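Local coordinates for Lmo2349 protein (Listeria monocytogenes, PDB 4GVO) that probably binds L-cystine or a related amino acid outside the cell and delivers it to an ABC transporter for uptake, at residues V39-K44 with Q218-D223. Residues are numbered along the deposited sequence; the frame is centred on the assembly and turned at random. Where two conformers were deposited one is given.
Sequences VKEIDK and QSIIDD. With NA (sodium ion), chain D.
On one lobe of the solute-binding fold, segments 39-44 and 218-223, which lie on helices 34-44 and 207-222, touch through Ile-220, which reaches from the second helix to the first. Ile-220 puts its CD1 between two consecutive residues, 3.6 Å from CG of Glu-41 and 3.7 Å from CG1 of Ile-42. The isoleucine chains cross at about a right angle, whereas Glu-41 and Ile-220 run past each other in opposite directions, CG of the glutamate lying against both CD1 and CG1 of the isoleucine. With CG anti to its backbone N (chi1 -173°) and a bend at chi2 (64°), Glu-41 lays this methylene against the isoleucine and turns its carboxylate aside to polar partners. One of them is Lys-44, a turn further on, whose NZ, in one of two conformers, reaches OE1 of Glu-41 at 2.8 Å, on the syn side but 29° out of the carboxylate plane; the other oxygen, OE2, pairs with Arg-45. The same arginine forms a salt bridge with Asp-223, just past the end of the second helix, and so links the two carboxylates across the contact, probably offsetting their like charges. Deeper in, Ile-42 packs on Phe-51 and Phe-200. Asp-43 serves a sodium ion, bound by its OD1 at 2.2 Å and its backbone O at 2.3 Å, with a water and the carbonyls of Leu-46 and Tyr-49 completing the site; OD2 accepts a hydrogen bond from Phe-51 N. Helices packed against a central sheet are characteristic of the alpha/beta lobes of periplasmic-type binding proteins.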
loop_
_atom_site.group_PDB
_atom_site.type_symbol
_atom_site.label_atom_id
_atom_site.label_comp_id
_atom_site.label_asym_id
_atom_site.label_seq_id
_atom_site.Cartn_x
_atom_site.Cartn_y
_atom_site.Cartn_z
ATOM N N VAL A 39 -8.753 9.111 -6.557
ATOM C CA VAL A 39 -9.553 8.583 -7.656
ATOM C C VAL A 39 -10.753 9.499 -7.931
ATOM O O VAL A 39 -11.110 9.750 -9.077
ATOM C CB VAL A 39 -9.981 7.122 -7.399
ATOM C CG1 VAL A 39 -11.030 6.700 -8.415
ATOM C CG2 VAL A 39 -8.768 6.216 -7.455
ATOM N N LYS A 40 -11.415 9.987 -6.894
ATOM C CA LYS A 40 -12.549 10.903 -7.085
ATOM C C LYS A 40 -12.129 12.212 -7.765
ATOM O O LYS A 40 -12.844 12.760 -8.580
ATOM C CB LYS A 40 -13.270 11.166 -5.756
ATOM C CG LYS A 40 -13.991 9.944 -5.190
ATOM C CD LYS A 40 -14.770 10.264 -3.919
ATOM C CE LYS A 40 -15.673 9.120 -3.489
ATOM N NZ LYS A 40 -16.642 9.607 -2.456
ATOM N N GLU A 41 -10.963 12.717 -7.410
ATOM C CA GLU A 41 -10.397 13.898 -8.046
ATOM C C GLU A 41 -10.058 13.641 -9.511
ATOM O O GLU A 41 -10.316 14.470 -10.376
ATOM C CB GLU A 41 -9.191 14.401 -7.251
ATOM C CG GLU A 41 -8.645 15.721 -7.729
ATOM C CD GLU A 41 -9.635 16.873 -7.554
ATOM O OE1 GLU A 41 -10.474 16.830 -6.626
ATOM O OE2 GLU A 41 -9.584 17.805 -8.371
ATOM N N ILE A 42 -9.518 12.457 -9.811
ATOM C CA ILE A 42 -9.259 12.064 -11.170
ATOM C C ILE A 42 -10.553 11.983 -11.974
ATOM O O ILE A 42 -10.643 12.505 -13.094
ATOM C CB ILE A 42 -8.500 10.707 -11.196
ATOM C CG1 ILE A 42 -7.066 10.939 -10.769
ATOM C CG2 ILE A 42 -8.555 10.075 -12.553
ATOM C CD1 ILE A 42 -6.322 9.674 -10.398
ATOM N N ASP A 43 -11.573 11.380 -11.401
ATOM C CA ASP A 43 -12.876 11.262 -12.063
ATOM C C ASP A 43 -13.415 12.653 -12.447
ATOM O O ASP A 43 -13.894 12.848 -13.564
ATOM C CB ASP A 43 -13.839 10.520 -11.112
ATOM C CG ASP A 43 -15.188 10.175 -11.713
ATOM O OD1 ASP A 43 -15.406 10.342 -12.901
ATOM O OD2 ASP A 43 -16.000 9.588 -10.973
ATOM N N LYS A 44 -13.276 13.618 -11.538
ATOM C CA LYS A 44 -13.772 14.953 -11.770
ATOM C C LYS A 44 -13.126 15.580 -13.028
ATOM O O LYS A 44 -13.762 16.359 -13.757
ATOM C CB LYS A 44 -13.547 15.741 -10.474
ATOM C CG LYS A 44 -13.795 17.214 -10.489
ATOM C CD LYS A 44 -13.253 17.828 -9.203
ATOM C CE LYS A 44 -13.841 17.176 -7.961
ATOM N NZ LYS A 44 -13.125 17.592 -6.697
ATOM N N GLN A 218 -1.385 14.257 -13.570
ATOM C CA GLN A 218 -0.409 15.319 -13.773
ATOM C C GLN A 218 -1.030 16.684 -13.496
ATOM O O GLN A 218 -0.393 17.547 -12.933
ATOM C CB GLN A 218 0.133 15.286 -15.202
ATOM C CG GLN A 218 1.328 16.206 -15.383
ATOM C CD GLN A 218 2.494 15.744 -14.509
ATOM O OE1 GLN A 218 2.945 14.603 -14.626
ATOM N NE2 GLN A 218 2.977 16.611 -13.633
ATOM N N SER A 219 -2.283 16.888 -13.902
ATOM C CA SER A 219 -2.934 18.175 -13.605
ATOM C C SER A 219 -3.175 18.376 -12.110
ATOM O O SER A 219 -3.112 19.495 -11.611
ATOM C CB SER A 219 -4.232 18.343 -14.401
ATOM O OG SER A 219 -5.267 17.514 -13.952
ATOM N N ILE A 220 -3.429 17.297 -11.383
ATOM C CA ILE A 220 -3.557 17.312 -9.935
ATOM C C ILE A 220 -2.238 17.659 -9.250
ATOM O O ILE A 220 -2.216 18.368 -8.245
ATOM C CB ILE A 220 -4.144 15.963 -9.480
ATOM C CG1 ILE A 220 -5.611 15.857 -9.945
ATOM C CG2 ILE A 220 -4.042 15.727 -7.971
ATOM C CD1 ILE A 220 -6.164 14.434 -9.940
ATOM N N ILE A 221 -1.148 17.126 -9.771
ATOM C CA ILE A 221 0.171 17.557 -9.317
ATOM C C ILE A 221 0.379 19.045 -9.608
ATOM O O ILE A 221 0.788 19.822 -8.719
ATOM C CB ILE A 221 1.261 16.680 -9.964
ATOM C CG1 ILE A 221 1.240 15.291 -9.311
ATOM C CG2 ILE A 221 2.633 17.383 -9.855
ATOM C CD1 ILE A 221 2.017 14.248 -10.105
ATOM N N ASP A 222 0.094 19.435 -10.825
ATOM C CA ASP A 222 0.532 20.741 -11.341
ATOM C C ASP A 222 -0.179 21.912 -10.649
ATOM O O ASP A 222 0.403 22.999 -10.497
ATOM C CB ASP A 222 0.341 20.852 -12.847
ATOM C CG ASP A 222 1.317 19.990 -13.651
ATOM O OD1 ASP A 222 2.236 19.415 -13.069
ATOM O OD2 ASP A 222 1.158 19.860 -14.875
ATOM N N ASP A 223 -1.423 21.688 -10.220
ATOM C CA ASP A 223 -2.167 22.722 -9.522
ATOM C C ASP A 223 -2.075 22.710 -7.987
ATOM O O ASP A 223 -2.733 23.521 -7.329
ATOM C CB ASP A 223 -3.608 22.801 -10.036
ATOM C CG ASP A 223 -4.510 21.705 -9.509
ATOM O OD1 ASP A 223 -4.073 20.937 -8.628
ATOM O OD2 ASP A 223 -5.669 21.650 -9.981
HETATM NA NA NA D . -15.414 11.560 -14.754
HETATM O O HOH W 1 -17.143 13.049 -14.594
#